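Local atomic coordinates of antifreeze protein type II (Clupea harengus, PDB entry 2PY2), a protein that probably binds to the surface of ice crystals and restrains their growth in a calcium-dependent way, using a C-type lectin-like fold. Residues A[9-14]-A[48-53]; A[27-32]-A[37-42]; A[53-58]-A[103-108]; A[73-78]-A[112-117]. All coordinates share one frame; numbering follows the deposited sequence.

In the fold
All four contacts belong to one compact C-type lectin-like domain, and each reaches its main mixed sheet. Contacts 1 and 2 fasten the two helices, 45-52 and 25-33, to strands 9-11 and 38-39; along the chain the segments of contact 2 fall between those of contact 1, and the two lie about 15 Å apart between centres. Contact 3 follows, between the loop after helix 45-52 and the end of strand 101-106. Contact 4 interleaves with it in the chain, and there strand 111-115 runs beside 101-106. Contacts 1 and 4, about 20 Å apart between centres, lie on opposite sides of the chain's centre, so the calcium site in contact 4 is well removed from the terminal hairpin of contact 1.

Contact 1: residues A[9-14]-A[48-53]; sequences KMFNGR and STFVKE
Phe11 and Phe50 join the N-terminal beta hairpin of this C-type lectin-like fold to helix 45-52, the second of its two helices. The short axes of 9-11 and 48-52 run nearly antiparallel and approach to 10.0 Å, and the two aromatic side chains fill the interval by sliding past each other in opposite directions. CB of Phe11 sits squarely over the Phe50 ring, 3.5 Å from its centroid, as a CH-pi contact. The return contact is looser: CB of Phe50 stands 4.2 Å from the Phe11 centroid and is displaced toward the rim. The ring planes differ by only 20°, yet they barely overlap, so each ring packs mainly on the other's methylene. Both CG atoms are anti to their backbone N (chi1 176° and 178°), which extends each ring across the gap. Lys9 suits the margin: its CB meets the edge of the Phe50 ring, 3.7 Å from CZ, while the rest of its chain leads away, touching Leu54 and making a weak hydrogen bond from NZ to O of Asp7.

In the next shell, the ring of Phe16 meets that of Phe50, and Glu46 and Glu47 touch Phe11. Phe11 opens a type I' turn to Arg14, whose left-handed backbone is easily adopted by Asn12 and Gly13. Arg14 leaves the turn with NH1 in a salt bridge to OE1 of Glu47, a second tie between hairpin and helix. The turn is closed by two backbone bonds, Phe11 N to Arg14 O at 2.9 Å and Arg14 N to Phe11 O at 3.1 Å.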
loop_
_atom_site.group_PDB
_atom_site.type_symbol
_atom_site.label_atom_id
_atom_site.label_comp_id
_atom_site.label_asym_id
_atom_site.label_seq_id
_atom_site.Cartn_x
_atom_site.Cartn_y
_atom_site.Cartn_z
ATOM N N LYS A 9 -0.502 -14.843 0.917
ATOM C CA LYS A 9 -0.551 -15.271 -0.488
ATOM C C LYS A 9 0.740 -14.904 -1.220
ATOM O O LYS A 9 1.240 -13.782 -1.102
ATOM C CB LYS A 9 -1.741 -14.621 -1.200
ATOM C CG LYS A 9 -3.098 -14.889 -0.559
ATOM C CD LYS A 9 -3.484 -16.358 -0.619
ATOM C CE LYS A 9 -4.906 -16.575 -0.116
ATOM N NZ LYS A 9 -5.075 -16.153 1.305
ATOM N N MET A 10 1.263 -15.843 -1.999
ATOM C CA MET A 10 2.517 -15.624 -2.708
ATOM C C MET A 10 2.438 -15.052 -4.113
ATOM O O MET A 10 1.584 -15.432 -4.912
ATOM C CB MET A 10 3.305 -16.931 -2.763
ATOM C CG MET A 10 4.583 -16.854 -3.569
ATOM S SD MET A 10 5.268 -18.493 -3.855
ATOM C CE MET A 10 4.532 -18.888 -5.451
ATOM N N PHE A 11 3.360 -14.142 -4.406
ATOM C CA PHE A 11 3.463 -13.537 -5.724
ATOM C C PHE A 11 4.863 -12.984 -5.938
ATOM O O PHE A 11 5.337 -12.139 -5.176
ATOM C CB PHE A 11 2.458 -12.400 -5.914
ATOM C CG PHE A 11 2.603 -11.693 -7.236
ATOM C CD1 PHE A 11 2.070 -12.243 -8.399
ATOM C CD2 PHE A 11 3.329 -10.508 -7.328
ATOM C CE1 PHE A 11 2.258 -11.625 -9.635
ATOM C CE2 PHE A 11 3.525 -9.882 -8.560
ATOM C CZ PHE A 11 2.990 -10.440 -9.714
ATOM N N ASN A 12 5.520 -13.477 -6.980
ATOM C CA ASN A 12 6.858 -13.033 -7.337
ATOM C C ASN A 12 7.846 -13.000 -6.179
ATOM O O ASN A 12 8.492 -11.980 -5.936
ATOM C CB ASN A 12 6.784 -11.651 -7.989
ATOM C CG ASN A 12 7.421 -11.623 -9.358
ATOM O OD1 ASN A 12 8.629 -11.823 -9.497
ATOM N ND2 ASN A 12 6.609 -11.387 -10.385
ATOM N N GLY A 13 7.949 -14.112 -5.460
ATOM C CA GLY A 13 8.891 -14.199 -4.357
ATOM C C GLY A 13 8.535 -13.491 -3.066
ATOM O O GLY A 13 9.344 -13.457 -2.138
ATOM N N ARG A 14 7.337 -12.923 -2.992
ATOM C CA ARG A 14 6.915 -12.224 -1.785
ATOM C C ARG A 14 5.582 -12.792 -1.313
ATOM O O ARG A 14 4.866 -13.439 -2.083
ATOM C CB ARG A 14 6.747 -10.731 -2.074
ATOM C CG ARG A 14 7.900 -10.106 -2.837
ATOM C CD ARG A 14 7.484 -8.760 -3.423
ATOM N NE ARG A 14 7.160 -7.795 -2.383
ATOM C CZ ARG A 14 6.539 -6.641 -2.601
ATOM N NH1 ARG A 14 6.167 -6.304 -3.833
ATOM N NH2 ARG A 14 6.297 -5.821 -1.587
ATOM N N SER A 48 0.022 -5.155 -9.054
ATOM C CA SER A 48 -1.134 -4.363 -8.677
ATOM C C SER A 48 -2.393 -5.202 -8.783
ATOM O O SER A 48 -3.246 -5.169 -7.908
ATOM C CB SER A 48 -1.275 -3.148 -9.588
ATOM O OG SER A 48 -2.463 -2.445 -9.263
ATOM N N THR A 49 -2.506 -5.957 -9.871
ATOM C CA THR A 49 -3.669 -6.805 -10.080
ATOM C C THR A 49 -3.747 -7.895 -9.012
ATOM O O THR A 49 -4.818 -8.157 -8.459
ATOM C CB THR A 49 -3.616 -7.419 -11.490
ATOM O OG1 THR A 49 -3.677 -6.356 -12.447
ATOM C CG2 THR A 49 -4.775 -8.379 -11.719
ATOM N N PHE A 50 -2.609 -8.510 -8.706
ATOM C CA PHE A 50 -2.566 -9.553 -7.690
ATOM C C PHE A 50 -3.042 -9.025 -6.341
ATOM O O PHE A 50 -3.829 -9.673 -5.653
ATOM C CB PHE A 50 -1.150 -10.107 -7.527
ATOM C CG PHE A 50 -1.040 -11.149 -6.451
ATOM C CD1 PHE A 50 -1.384 -12.472 -6.709
ATOM C CD2 PHE A 50 -0.652 -10.796 -5.162
ATOM C CE1 PHE A 50 -1.347 -13.435 -5.696
ATOM C CE2 PHE A 50 -0.612 -11.746 -4.142
ATOM C CZ PHE A 50 -0.961 -13.066 -4.410
ATOM N N VAL A 51 -2.558 -7.849 -5.955
ATOM C CA VAL A 51 -2.966 -7.288 -4.676
ATOM C C VAL A 51 -4.439 -6.892 -4.703
ATOM O O VAL A 51 -5.147 -7.073 -3.714
ATOM C CB VAL A 51 -2.089 -6.075 -4.283
ATOM C CG1 VAL A 51 -0.648 -6.521 -4.097
ATOM C CG2 VAL A 51 -2.172 -5.010 -5.337
ATOM N N LYS A 52 -4.915 -6.367 -5.829
ATOM C CA LYS A 52 -6.325 -6.007 -5.910
ATOM C C LYS A 52 -7.191 -7.241 -5.670
ATOM O O LYS A 52 -8.259 -7.146 -5.082
ATOM C CB LYS A 52 -6.659 -5.391 -7.271
ATOM C CG LYS A 52 -6.244 -3.932 -7.383
ATOM C CD LYS A 52 -6.709 -3.314 -8.693
ATOM C CE LYS A 52 -6.415 -1.819 -8.722
ATOM N NZ LYS A 52 -6.813 -1.207 -10.026
ATOM N N GLU A 53 -6.721 -8.403 -6.110
ATOM C CA GLU A 53 -7.483 -9.634 -5.921
ATOM C C GLU A 53 -7.542 -10.068 -4.458
ATOM O O GLU A 53 -8.270 -10.991 -4.108
ATOM C CB GLU A 53 -6.898 -10.758 -6.779
ATOM C CG GLU A 53 -7.007 -10.484 -8.265
ATOM C CD GLU A 53 -6.372 -11.564 -9.109
ATOM O OE1 GLU A 53 -5.189 -11.894 -8.868
ATOM O OE2 GLU A 53 -7.059 -12.076 -10.017
#

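Contact 2: residues A[27-32]-A[37-42]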
loop_
_atom_site.group_PDB
_atom_site.type_symbol
_atom_site.label_atom_id
_atom_site.label_comp_id
_atom_site.label_asym_id
_atom_site.label_seq_id
_atom_site.Cartn_x
_atom_site.Cartn_y
_atom_site.Cartn_z
ATOM N N ASP A 27 -0.259 3.050 12.332
ATOM C CA ASP A 27 -0.704 1.836 13.027
ATOM C C ASP A 27 -0.706 0.644 12.063
ATOM O O ASP A 27 -0.399 -0.479 12.454
ATOM C CB ASP A 27 -2.106 2.021 13.630
ATOM C CG ASP A 27 -2.083 2.758 14.967
ATOM O OD1 ASP A 27 -0.982 2.951 15.530
ATOM O OD2 ASP A 27 -3.169 3.137 15.467
ATOM N N ALA A 28 -1.057 0.896 10.802
ATOM C CA ALA A 28 -1.064 -0.154 9.783
ATOM C C ALA A 28 0.357 -0.690 9.578
ATOM O O ALA A 28 0.575 -1.900 9.471
ATOM C CB ALA A 28 -1.605 0.402 8.467
ATOM N N GLN A 29 1.326 0.215 9.502
ATOM C CA GLN A 29 2.718 -0.177 9.322
ATOM C C GLN A 29 3.209 -0.933 10.551
ATOM O O GLN A 29 3.911 -1.940 10.433
ATOM C CB GLN A 29 3.581 1.060 9.076
ATOM C CG GLN A 29 5.089 0.804 9.131
ATOM C CD GLN A 29 5.602 -0.086 8.012
ATOM O OE1 GLN A 29 4.883 -0.406 7.057
ATOM N NE2 GLN A 29 6.868 -0.478 8.116
ATOM N N GLU A 30 2.831 -0.450 11.731
ATOM C CA GLU A 30 3.220 -1.098 12.981
ATOM C C GLU A 30 2.633 -2.512 13.001
ATOM O O GLU A 30 3.299 -3.470 13.389
ATOM C CB GLU A 30 2.708 -0.288 14.180
ATOM C CG GLU A 30 3.314 1.124 14.283
ATOM C CD GLU A 30 2.678 1.990 15.378
ATOM O OE1 GLU A 30 2.758 1.609 16.569
ATOM O OE2 GLU A 30 2.102 3.059 15.046
ATOM N N SER A 31 1.385 -2.634 12.564
ATOM C CA SER A 31 0.720 -3.928 12.530
ATOM C C SER A 31 1.485 -4.890 11.614
ATOM O O SER A 31 1.650 -6.066 11.946
ATOM C CB SER A 31 -0.727 -3.757 12.059
ATOM O OG SER A 31 -1.464 -4.958 12.208
ATOM N N CYS A 32 1.973 -4.400 10.473
ATOM C CA CYS A 32 2.732 -5.262 9.565
ATOM C C CYS A 32 4.070 -5.672 10.181
ATOM O O CYS A 32 4.520 -6.815 10.030
ATOM C CB CYS A 32 3.046 -4.569 8.235
ATOM S SG CYS A 32 1.666 -4.103 7.134
ATOM N N ALA A 37 6.835 -7.840 8.501
ATOM C CA ALA A 37 6.446 -7.291 7.201
ATOM C C ALA A 37 6.460 -5.761 7.168
ATOM O O ALA A 37 6.796 -5.104 8.152
ATOM C CB ALA A 37 5.049 -7.803 6.828
ATOM N N ASN A 38 6.106 -5.211 6.010
ATOM C CA ASN A 38 6.023 -3.763 5.796
ATOM C C ASN A 38 4.768 -3.535 4.980
ATOM O O ASN A 38 4.316 -4.455 4.298
ATOM C CB ASN A 38 7.196 -3.264 4.949
ATOM C CG ASN A 38 8.473 -3.123 5.736
ATOM O OD1 ASN A 38 8.575 -2.273 6.608
ATOM N ND2 ASN A 38 9.457 -3.962 5.429
ATOM N N LEU A 39 4.189 -2.339 5.047
ATOM C CA LEU A 39 3.050 -2.064 4.184
ATOM C C LEU A 39 3.631 -2.342 2.805
ATOM O O LEU A 39 4.774 -1.990 2.527
ATOM C CB LEU A 39 2.595 -0.615 4.317
ATOM C CG LEU A 39 1.740 -0.397 5.565
ATOM C CD1 LEU A 39 1.451 1.086 5.764
ATOM C CD2 LEU A 39 0.426 -1.196 5.419
ATOM N N ALA A 40 2.845 -2.967 1.936
ATOM C CA ALA A 40 3.339 -3.376 0.625
ATOM C C ALA A 40 3.783 -2.323 -0.366
ATOM O O ALA A 40 3.256 -1.222 -0.397
ATOM C CB ALA A 40 2.304 -4.277 -0.045
ATOM N N SER A 41 4.796 -2.673 -1.153
ATOM C CA SER A 41 5.261 -1.802 -2.227
ATOM C C SER A 41 4.722 -2.532 -3.466
ATOM O O SER A 41 4.528 -3.758 -3.429
ATOM C CB SER A 41 6.795 -1.713 -2.269
ATOM O OG SER A 41 7.408 -2.981 -2.458
ATOM N N ILE A 42 4.455 -1.789 -4.533
ATOM C CA ILE A 42 3.921 -2.357 -5.775
ATOM C C ILE A 42 4.836 -1.899 -6.912
ATOM O O ILE A 42 5.147 -0.712 -7.025
ATOM C CB ILE A 42 2.460 -1.890 -5.990
ATOM C CG1 ILE A 42 1.589 -2.438 -4.846
ATOM C CG2 ILE A 42 1.931 -2.402 -7.334
ATOM C CD1 ILE A 42 0.110 -2.101 -4.944
#
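Gln29 reaches from helix 25-33 to strand 38-39 and uses both ends of its amide there. OE1 accepts the backbone N-H of Leu39 at 2.9 Å; the bond is nearly straight, with the donor tilted slightly from the carbonyl plane. NE2 donates an N-H to OD1 of Asn38, also at 2.9 Å, along a lone pair in the Asn38 carbonyl plane. The two amides lie side by side with planes only 14° apart, so the donated N-H points flat at its acceptor. A bend in the glutamine chain at chi2 (66°) turns the amide toward the strand, and two bonds to successive residues then fix its rotation. Glutamine fits because it carries a donor and an acceptor on a chain long enough to leave the helix. Asn38, meanwhile, pairs through its backbone with Ala126 on the adjacent antiparallel strand, 121-128.

Nearer the end of the helix, O of Cys32 accepts from Ala37 N at 3.0 Å. The donor stands 44° above the carbonyl plane and not on a lone pair, and the bond is also less straight than the other two. Beside these polar bonds the contact is apolar: Leu39 CD2 lies 3.6 Å from Cys32 SG and 4.0 Å from Ala28 CB. Small Ala28 lets the leucine come close to the helix, and Ala37 CB packs on Cys32 CB.

SG of Cys32 is also bonded to Cys125 on strand 121-128, so helix and sheet meet at this buried core, where the disulfide between the first helix and the last strand is a hallmark of C-type lectin-like domains.

Contact 3: residues A[53-58]-A[103-108]; sequences ELTSAD and QMNVGI
Thr55, in the loop that leaves helix 45-52, faces Asn105 at a G1 beta bulge, where strand 101-106 turns a corner. Their CA atoms are 8.7 Å apart, and the two side chains approach from opposite directions to close that distance. The result is a close polar approach, with OG1 of Thr55 lying 3.0 Å from OD1 of Asn105. With chi1 at 65°, OG1 lies between the backbone N and the carbonyl carbon of Thr55. The hydroxyl is hydrogen-bonded to O of Lys52, three residues back on helix 45-52. A threonine serves well here, since its hydroxyl can bond to the helix while the side chain also touches Ser62 of strand 62-64.

Beyond Thr55 the loop folds into an ST turn: OG of Ser56 accepts the backbone N-H of Asp58 at 3.2 Å, with an N-H...O angle of 153°. In this C-type lectin-like domain the loop leads on to strand 62-64, which pairs with strand 101-106 in the main sheet.

On the other side, Asn105 and Val106 both face Cys111 of the neighbouring strand. Asn105 has a left-handed backbone (phi 58°), which is the usual conformation at the first position of a G1 bulge and which asparagine tolerates better than most residues other than glycine. The aliphatic part of Lys52 touches its side chain, and Leu59 and Lys110 also border it. Lys110 NZ is hydrogen-bonded to O of Asp58.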
loop_
_atom_site.group_PDB
_atom_site.type_symbol
_atom_site.label_atom_id
_atom_site.label_comp_id
_atom_site.label_asym_id
_atom_site.label_seq_id
_atom_site.Cartn_x
_atom_site.Cartn_y
_atom_site.Cartn_z
ATOM N N GLU A 53 -6.721 -8.403 -6.110
ATOM C CA GLU A 53 -7.483 -9.634 -5.921
ATOM C C GLU A 53 -7.542 -10.068 -4.458
ATOM O O GLU A 53 -8.270 -10.991 -4.108
ATOM C CB GLU A 53 -6.898 -10.758 -6.779
ATOM C CG GLU A 53 -7.007 -10.484 -8.265
ATOM C CD GLU A 53 -6.372 -11.564 -9.109
ATOM O OE1 GLU A 53 -5.189 -11.894 -8.868
ATOM O OE2 GLU A 53 -7.059 -12.076 -10.017
ATOM N N LEU A 54 -6.779 -9.398 -3.601
ATOM C CA LEU A 54 -6.783 -9.717 -2.177
ATOM C C LEU A 54 -7.743 -8.808 -1.415
ATOM O O LEU A 54 -8.009 -9.038 -0.232
ATOM C CB LEU A 54 -5.384 -9.538 -1.580
ATOM C CG LEU A 54 -4.259 -10.448 -2.055
ATOM C CD1 LEU A 54 -2.996 -10.133 -1.274
ATOM C CD2 LEU A 54 -4.662 -11.897 -1.853
ATOM N N THR A 55 -8.268 -7.793 -2.097
ATOM C CA THR A 55 -9.151 -6.816 -1.467
ATOM C C THR A 55 -10.661 -6.997 -1.673
ATOM O O THR A 55 -11.433 -6.060 -1.475
ATOM C CB THR A 55 -8.744 -5.389 -1.897
ATOM O OG1 THR A 55 -8.948 -5.221 -3.307
ATOM C CG2 THR A 55 -7.270 -5.168 -1.598
ATOM N N SER A 56 -11.066 -8.205 -2.058
ATOM C CA SER A 56 -12.477 -8.555 -2.266
ATOM C C SER A 56 -13.113 -7.967 -3.519
ATOM O O SER A 56 -12.540 -7.097 -4.181
ATOM C CB SER A 56 -13.312 -8.163 -1.041
ATOM O OG SER A 56 -13.749 -6.815 -1.104
ATOM N N ALA A 57 -14.309 -8.458 -3.841
ATOM C CA ALA A 57 -15.046 -8.006 -5.018
ATOM C C ALA A 57 -15.329 -6.509 -5.003
ATOM O O ALA A 57 -15.614 -5.914 -6.044
ATOM C CB ALA A 57 -16.362 -8.786 -5.140
ATOM N N ASP A 58 -15.240 -5.898 -3.826
ATOM C CA ASP A 58 -15.499 -4.464 -3.690
ATOM C C ASP A 58 -14.248 -3.626 -3.899
ATOM O O ASP A 58 -14.333 -2.404 -4.000
ATOM C CB ASP A 58 -16.056 -4.153 -2.305
ATOM C CG ASP A 58 -17.169 -5.080 -1.914
ATOM O OD1 ASP A 58 -17.786 -4.845 -0.853
ATOM O OD2 ASP A 58 -17.426 -6.049 -2.667
ATOM N N GLN A 103 -2.690 5.655 -0.731
ATOM C CA GLN A 103 -3.864 4.814 -0.541
ATOM C C GLN A 103 -4.202 4.252 -1.921
ATOM O O GLN A 103 -4.225 5.003 -2.900
ATOM C CB GLN A 103 -5.051 5.651 -0.052
ATOM C CG GLN A 103 -6.274 4.814 0.251
ATOM C CD GLN A 103 -7.517 5.642 0.551
ATOM O OE1 GLN A 103 -8.583 5.087 0.769
ATOM N NE2 GLN A 103 -7.383 6.972 0.555
ATOM N N MET A 104 -4.455 2.950 -2.006
ATOM C CA MET A 104 -4.824 2.343 -3.292
ATOM C C MET A 104 -6.328 2.006 -3.310
ATOM O O MET A 104 -7.018 2.154 -2.295
ATOM C CB MET A 104 -3.997 1.075 -3.558
ATOM C CG MET A 104 -4.380 -0.141 -2.721
ATOM S SD MET A 104 -3.514 -1.639 -3.277
ATOM C CE MET A 104 -4.570 -2.121 -4.698
ATOM N N ASN A 105 -6.837 1.554 -4.462
ATOM C CA ASN A 105 -8.264 1.220 -4.601
ATOM C C ASN A 105 -9.170 2.411 -4.291
ATOM O O ASN A 105 -10.254 2.240 -3.742
ATOM C CB ASN A 105 -8.653 0.073 -3.662
ATOM C CG ASN A 105 -8.421 -1.296 -4.272
ATOM O OD1 ASN A 105 -8.473 -2.318 -3.573
ATOM N ND2 ASN A 105 -8.176 -1.332 -5.578
ATOM N N VAL A 106 -8.726 3.608 -4.647
ATOM C CA VAL A 106 -9.481 4.820 -4.364
ATOM C C VAL A 106 -10.394 5.226 -5.506
ATOM O O VAL A 106 -9.991 5.189 -6.672
ATOM C CB VAL A 106 -8.522 5.995 -4.064
ATOM C CG1 VAL A 106 -9.303 7.247 -3.668
ATOM C CG2 VAL A 106 -7.548 5.584 -2.965
ATOM N N GLY A 107 -11.623 5.608 -5.160
ATOM C CA GLY A 107 -12.581 6.061 -6.157
ATOM C C GLY A 107 -13.101 5.015 -7.123
ATOM O O GLY A 107 -12.840 3.825 -6.970
ATOM N N ILE A 108 -13.843 5.461 -8.134
ATOM C CA ILE A 108 -14.391 4.524 -9.106
ATOM C C ILE A 108 -13.295 3.937 -9.981
ATOM O O ILE A 108 -13.445 2.848 -10.522
ATOM C CB ILE A 108 -15.448 5.193 -10.020
ATOM C CG1 ILE A 108 -14.787 6.219 -10.937
ATOM C CG2 ILE A 108 -16.505 5.872 -9.174
ATOM C CD1 ILE A 108 -15.743 6.799 -11.960
#

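Contact 4: residues A[73-78]-A[112-117]. With CA (calcium ion), chain G.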
loop_
_atom_site.group_PDB
_atom_site.type_symbol
_atom_site.label_atom_id
_atom_site.label_comp_id
_atom_site.label_asym_id
_atom_site.label_seq_id
_atom_site.Cartn_x
_atom_site.Cartn_y
_atom_site.Cartn_z
ATOM N N THR A 73 7.264 15.428 -3.189
ATOM C CA THR A 73 7.597 14.811 -4.473
ATOM C C THR A 73 8.682 13.739 -4.421
ATOM O O THR A 73 9.013 13.134 -5.438
ATOM C CB THR A 73 7.992 15.861 -5.541
ATOM O OG1 THR A 73 9.337 16.297 -5.325
ATOM C CG2 THR A 73 7.059 17.054 -5.477
ATOM N N ARG A 74 9.236 13.487 -3.241
ATOM C CA ARG A 74 10.258 12.453 -3.122
ATOM C C ARG A 74 9.600 11.262 -2.446
ATOM O O ARG A 74 9.470 11.227 -1.224
ATOM C CB ARG A 74 11.439 12.946 -2.287
ATOM C CG ARG A 74 11.948 14.320 -2.704
ATOM C CD ARG A 74 12.278 14.388 -4.190
ATOM N NE ARG A 74 13.271 13.396 -4.584
ATOM C CZ ARG A 74 13.795 13.303 -5.804
ATOM N NH1 ARG A 74 13.420 14.145 -6.759
ATOM N NH2 ARG A 74 14.701 12.372 -6.070
ATOM N N TRP A 75 9.195 10.291 -3.257
ATOM C CA TRP A 75 8.512 9.098 -2.778
ATOM C C TRP A 75 9.397 7.928 -2.374
ATOM O O TRP A 75 10.350 7.575 -3.072
ATOM C CB TRP A 75 7.524 8.625 -3.844
ATOM C CG TRP A 75 6.511 9.664 -4.170
ATOM C CD1 TRP A 75 6.624 10.656 -5.101
ATOM C CD2 TRP A 75 5.269 9.881 -3.499
ATOM N NE1 TRP A 75 5.531 11.484 -5.048
ATOM C CE2 TRP A 75 4.682 11.033 -4.071
ATOM C CE3 TRP A 75 4.596 9.222 -2.463
ATOM C CZ2 TRP A 75 3.454 11.540 -3.640
ATOM C CZ3 TRP A 75 3.375 9.726 -2.031
ATOM C CH2 TRP A 75 2.818 10.876 -2.621
ATOM N N PHE A 76 9.054 7.315 -1.245
ATOM C CA PHE A 76 9.800 6.172 -0.736
ATOM C C PHE A 76 8.848 5.067 -0.300
ATOM O O PHE A 76 7.740 5.348 0.165
ATOM C CB PHE A 76 10.636 6.579 0.477
ATOM C CG PHE A 76 11.694 7.589 0.171
ATOM C CD1 PHE A 76 12.897 7.201 -0.409
ATOM C CD2 PHE A 76 11.483 8.927 0.442
ATOM C CE1 PHE A 76 13.879 8.141 -0.714
ATOM C CE2 PHE A 76 12.459 9.881 0.139
ATOM C CZ PHE A 76 13.658 9.485 -0.439
ATOM N N TRP A 77 9.292 3.824 -0.473
ATOM C CA TRP A 77 8.552 2.641 -0.043
ATOM C C TRP A 77 9.199 2.256 1.284
ATOM O O TRP A 77 10.415 2.351 1.426
ATOM C CB TRP A 77 8.735 1.478 -1.018
ATOM C CG TRP A 77 7.994 1.588 -2.307
ATOM C CD1 TRP A 77 8.535 1.568 -3.559
ATOM C CD2 TRP A 77 6.570 1.652 -2.486
ATOM N NE1 TRP A 77 7.541 1.606 -4.506
ATOM C CE2 TRP A 77 6.324 1.659 -3.876
ATOM C CE3 TRP A 77 5.479 1.700 -1.607
ATOM C CZ2 TRP A 77 5.028 1.713 -4.413
ATOM C CZ3 TRP A 77 4.187 1.752 -2.140
ATOM C CH2 TRP A 77 3.978 1.758 -3.533
ATOM N N MET A 78 8.402 1.802 2.241
ATOM C CA MET A 78 8.928 1.420 3.547
ATOM C C MET A 78 9.870 0.219 3.507
ATOM O O MET A 78 10.669 0.033 4.423
ATOM C CB MET A 78 7.784 1.136 4.521
ATOM C CG MET A 78 7.041 2.372 4.965
ATOM S SD MET A 78 8.134 3.611 5.724
ATOM C CE MET A 78 8.536 2.787 7.265
ATOM N N TRP A 112 -4.438 5.070 -7.227
ATOM C CA TRP A 112 -3.739 5.620 -6.060
ATOM C C TRP A 112 -4.022 7.093 -5.833
ATOM O O TRP A 112 -4.173 7.878 -6.770
ATOM C CB TRP A 112 -2.227 5.461 -6.189
ATOM C CG TRP A 112 -1.701 4.061 -6.297
ATOM C CD1 TRP A 112 -2.417 2.903 -6.378
ATOM C CD2 TRP A 112 -0.326 3.694 -6.409
ATOM N NE1 TRP A 112 -1.568 1.834 -6.540
ATOM C CE2 TRP A 112 -0.277 2.294 -6.564
ATOM C CE3 TRP A 112 0.873 4.417 -6.396
ATOM C CZ2 TRP A 112 0.929 1.598 -6.709
ATOM C CZ3 TRP A 112 2.073 3.723 -6.541
ATOM C CH2 TRP A 112 2.088 2.329 -6.696
ATOM N N ASN A 113 -4.049 7.467 -4.560
ATOM C CA ASN A 113 -4.313 8.833 -4.170
ATOM C C ASN A 113 -3.468 9.108 -2.920
ATOM O O ASN A 113 -3.463 8.279 -2.010
ATOM C CB ASN A 113 -5.800 8.939 -3.848
ATOM C CG ASN A 113 -6.250 10.342 -3.607
ATOM O OD1 ASN A 113 -5.682 11.052 -2.782
ATOM N ND2 ASN A 113 -7.293 10.757 -4.319
ATOM N N ASP A 114 -2.722 10.215 -2.867
ATOM C CA ASP A 114 -1.985 10.470 -1.628
ATOM C C ASP A 114 -3.011 11.070 -0.662
ATOM O O ASP A 114 -3.786 11.944 -1.024
ATOM C CB ASP A 114 -0.713 11.344 -1.838
ATOM C CG ASP A 114 -0.940 12.621 -2.650
ATOM O OD1 ASP A 114 -1.944 12.763 -3.358
ATOM O OD2 ASP A 114 -0.052 13.499 -2.601
ATOM N N THR A 115 -3.066 10.559 0.561
ATOM C CA THR A 115 -4.086 11.028 1.491
ATOM C C THR A 115 -3.543 11.232 2.898
ATOM O O THR A 115 -2.478 10.731 3.235
ATOM C CB THR A 115 -5.328 10.046 1.482
ATOM O OG1 THR A 115 -5.429 9.318 2.710
ATOM C CG2 THR A 115 -5.223 9.069 0.328
ATOM N N PRO A 116 -4.250 12.016 3.721
ATOM C CA PRO A 116 -3.797 12.260 5.094
ATOM C C PRO A 116 -3.533 10.928 5.803
ATOM O O PRO A 116 -4.398 10.057 5.859
ATOM C CB PRO A 116 -4.958 13.039 5.701
ATOM C CG PRO A 116 -5.476 13.812 4.524
ATOM C CD PRO A 116 -5.470 12.791 3.420
ATOM N N CYS A 117 -2.335 10.773 6.349
ATOM C CA CYS A 117 -1.965 9.522 6.999
ATOM C C CYS A 117 -2.812 9.150 8.207
ATOM O O CYS A 117 -2.781 8.001 8.638
ATOM C CB CYS A 117 -0.494 9.553 7.407
ATOM S SG CYS A 117 0.654 10.030 6.070
HETATM CA CA CA G . -4.244 13.473 -2.869
HETATM O O HOH W 1 -6.870 13.440 -2.564
#
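Trp75 and Asp114 have the nearest CA atoms of the two segments, 10.6 Å apart, so the segments share no hydrogen bond and meet through side chains, with the indoles covering most of the distance. CH2 of Trp75 comes 3.6 Å from CB of Asp114, which sits at the edge of the indole near its plane. The carboxylate is turned 57° from the ring, and its OD2 also lies at that edge. Further along, CH2 of Trp77 touches CH2 of Trp112 at 3.7 Å; the six-membered rings are almost perpendicular, 84° between planes, and meet obliquely. Tryptophan suits both places, since its large flat indole carries carbon atoms far enough from the backbone to span the gap.

Trp112, Asn113 and Asp114 form the WND motif of C-type lectin domains, whose last two residues bind calcium. Asp114 holds the ion twice, through its backbone O at 2.4 Å and OD1 at 2.5 Å. Its CG lies between the backbone N and the carbonyl carbon (chi1 49°), which brings OD1 round to the ion already bound by the residue's own backbone O. Asn113 OD1 binds more loosely at 2.8 Å, and a water at 2.6 Å. Gln92, Asp94 and Glu99 complete the shell, the first two belonging to a QPD sequence like that of galactose-type lectins. The site is probably where ice is engaged. OD2 of Asp114, turned from the ion, accepts from the backbone N of Thr95, which helps fix the carboxylate.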